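Local structure of twitching motility protein PilT (Aquifex aeolicus, 2EYU) at residues 53-58 / 99-104. The protein probably hydrolyses ATP as the motor that retracts type IV pili and so powers twitching motility, this construct being its C-terminal domain. The protein carries 1 engineered substitution. Residues are numbered along the deposited sequence; the frame is centred on the assembly and turned at random.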
loop_
_atom_site.group_PDB
_atom_site.type_symbol
_atom_site.label_atom_id
_atom_site.label_comp_id
_atom_site.label_asym_id
_atom_site.label_seq_id
_atom_site.Cartn_x
_atom_site.Cartn_y
_atom_site.Cartn_z
ATOM N N LYS A 53 15.385 10.988 -7.234
ATOM C CA LYS A 53 15.291 12.311 -6.620
ATOM C C LYS A 53 16.271 12.535 -5.491
ATOM O O LYS A 53 16.615 11.604 -4.744
ATOM C CB LYS A 53 13.860 12.441 -6.093
ATOM C CG LYS A 53 12.852 12.734 -7.216
ATOM C CD LYS A 53 12.015 13.948 -6.858
ATOM C CE LYS A 53 12.637 15.222 -7.414
ATOM N NZ LYS A 53 11.760 15.851 -8.443
ATOM N N SER A 54 16.745 13.780 -5.321
ATOM C CA SER A 54 17.582 14.010 -4.142
ATOM C C SER A 54 16.723 14.431 -2.951
ATOM O O SER A 54 16.671 15.601 -2.601
ATOM C CB SER A 54 18.676 15.047 -4.364
ATOM O OG SER A 54 18.481 15.867 -5.489
ATOM N N TYR A 55 16.074 13.483 -2.292
ATOM C CA TYR A 55 15.290 13.723 -1.094
ATOM C C TYR A 55 16.030 13.293 0.174
ATOM O O TYR A 55 17.043 12.603 0.076
ATOM C CB TYR A 55 14.007 12.901 -1.095
ATOM C CG TYR A 55 12.909 13.278 -2.043
ATOM C CD1 TYR A 55 12.867 14.503 -2.681
ATOM C CD2 TYR A 55 11.885 12.364 -2.283
ATOM C CE1 TYR A 55 11.835 14.813 -3.551
ATOM C CE2 TYR A 55 10.857 12.676 -3.146
ATOM C CZ TYR A 55 10.836 13.897 -3.776
ATOM O OH TYR A 55 9.804 14.203 -4.637
ATOM N N HIS A 56 15.477 13.676 1.309
ATOM C CA HIS A 56 15.775 13.118 2.617
ATOM C C HIS A 56 14.756 12.005 2.895
ATOM O O HIS A 56 13.554 12.312 2.871
ATOM C CB HIS A 56 15.702 14.139 3.729
ATOM C CG HIS A 56 16.220 13.668 5.045
ATOM N ND1 HIS A 56 16.815 12.432 5.228
ATOM C CD2 HIS A 56 16.234 14.279 6.253
ATOM C CE1 HIS A 56 17.165 12.305 6.492
ATOM N NE2 HIS A 56 16.828 13.409 7.139
ATOM N N ILE A 57 15.231 10.778 3.122
ATOM C CA ILE A 57 14.253 9.683 3.286
ATOM C C ILE A 57 14.454 9.037 4.649
ATOM O O ILE A 57 15.558 8.670 5.043
ATOM C CB ILE A 57 14.325 8.643 2.160
ATOM C CG1 ILE A 57 14.037 9.123 0.738
ATOM C CG2 ILE A 57 13.365 7.466 2.379
ATOM C CD1 ILE A 57 14.228 8.046 -0.321
ATOM N N ILE A 58 13.371 8.897 5.425
ATOM C CA ILE A 58 13.592 8.306 6.745
ATOM C C ILE A 58 12.756 7.039 6.833
ATOM O O ILE A 58 11.570 7.027 6.470
ATOM C CB ILE A 58 13.257 9.287 7.874
ATOM C CG1 ILE A 58 14.152 10.539 7.871
ATOM C CG2 ILE A 58 13.278 8.615 9.238
ATOM C CD1 ILE A 58 14.186 11.268 9.193
ATOM N N PRO A 99 11.458 15.239 6.799
ATOM C CA PRO A 99 12.035 14.674 5.567
ATOM C C PRO A 99 11.004 14.730 4.455
ATOM O O PRO A 99 9.862 15.153 4.675
ATOM C CB PRO A 99 12.356 13.253 6.044
ATOM C CG PRO A 99 11.235 12.922 6.961
ATOM C CD PRO A 99 10.783 14.221 7.591
ATOM N N ASP A 100 11.388 14.312 3.260
ATOM C CA ASP A 100 10.499 14.323 2.102
ATOM C C ASP A 100 9.587 13.098 2.080
ATOM O O ASP A 100 8.507 13.140 1.501
ATOM C CB ASP A 100 11.268 14.302 0.788
ATOM C CG ASP A 100 12.122 15.526 0.567
ATOM O OD1 ASP A 100 11.529 16.519 0.098
ATOM O OD2 ASP A 100 13.329 15.431 0.864
ATOM N N VAL A 101 10.123 12.051 2.698
ATOM C CA VAL A 101 9.504 10.739 2.683
ATOM C C VAL A 101 9.743 10.071 4.038
ATOM O O VAL A 101 10.843 10.161 4.564
ATOM C CB VAL A 101 10.071 9.811 1.610
ATOM C CG1 VAL A 101 9.486 8.407 1.775
ATOM C CG2 VAL A 101 9.791 10.301 0.191
ATOM N N ILE A 102 8.726 9.417 4.573
ATOM C CA ILE A 102 8.942 8.562 5.734
ATOM C C ILE A 102 8.334 7.189 5.460
ATOM O O ILE A 102 7.238 7.123 4.906
ATOM C CB ILE A 102 8.271 9.045 7.022
ATOM C CG1 ILE A 102 8.403 8.059 8.187
ATOM C CG2 ILE A 102 6.808 9.329 6.757
ATOM C CD1 ILE A 102 9.288 8.549 9.313
ATOM N N PHE A 103 8.998 6.112 5.872
ATOM C CA PHE A 103 8.312 4.808 5.735
ATOM C C PHE A 103 8.146 4.277 7.158
ATOM O O PHE A 103 9.165 4.163 7.839
ATOM C CB PHE A 103 9.094 3.915 4.789
ATOM C CG PHE A 103 8.757 2.432 4.812
ATOM C CD1 PHE A 103 7.465 1.962 4.917
ATOM C CD2 PHE A 103 9.791 1.504 4.735
ATOM C CE1 PHE A 103 7.186 0.603 4.948
ATOM C CE2 PHE A 103 9.524 0.149 4.764
ATOM C CZ PHE A 103 8.227 -0.302 4.883
ATOM N N VAL A 104 6.914 4.013 7.565
ATOM C CA VAL A 104 6.529 3.438 8.839
ATOM C C VAL A 104 6.174 1.960 8.651
ATOM O O VAL A 104 5.141 1.591 8.084
ATOM C CB VAL A 104 5.341 4.152 9.500
ATOM C CG1 VAL A 104 4.098 4.128 8.634
ATOM C CG2 VAL A 104 5.043 3.530 10.858
#
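Ile-57 and Ile-58 pair with Val-101 and Ile-102 as two neighbouring parallel strands in the mixed sheet of a P-loop NTPase fold, where strand 56-61 lies between strands 74-79 and 101-104. Two backbone bonds join them: Ile-58 N bonds to Val-101 O at 3.0 Å, and Ile-58 O receives Phe-103 N at 2.8 Å. Where the strands begin, His-56 O takes the N-H of Asp-100 at 3.0 Å and a weak bond from Val-101 N.

On the sheet face toward helix 38-52, the side chains of Ile-57 and Val-101 lie side by side, touching through CG2 and CG1 (4.0 Å), each methyl anti to its backbone N. The other face meets helix 87-97; there the Ile-58 side chain crosses Pro-99 at about a right angle, CG1 3.7 Å from Pro-99 CB, while Ile-58 CG2 touches Ile-102 CD1. Pro-99 CB also lies over a face of the His-56 imidazole, a CH-pi contact, and that ring has NE2 hydrogen-bonded to Glu-97 OE1 and ND1 to Ile-74 O.

Just before the strand, the Tyr-55 ring is sandwiched, with Lys-53 CB over one face and Asp-100 CB 3.8 Å from the centroid on the other, the carboxylate stacked at 21° to the ring plane. Cut back to alanine, Asp-100 would keep its CB over the tyrosine but is likely to leave the His-56 N-H without this acceptor and the ring without the stacked carboxylate. With CG beside its own backbone N (chi1 -64°), Asp-100 reaches back to the neighbouring strand, and OD2 accepts His-56 N through its anti lone pair at 2.8 Å and 164°.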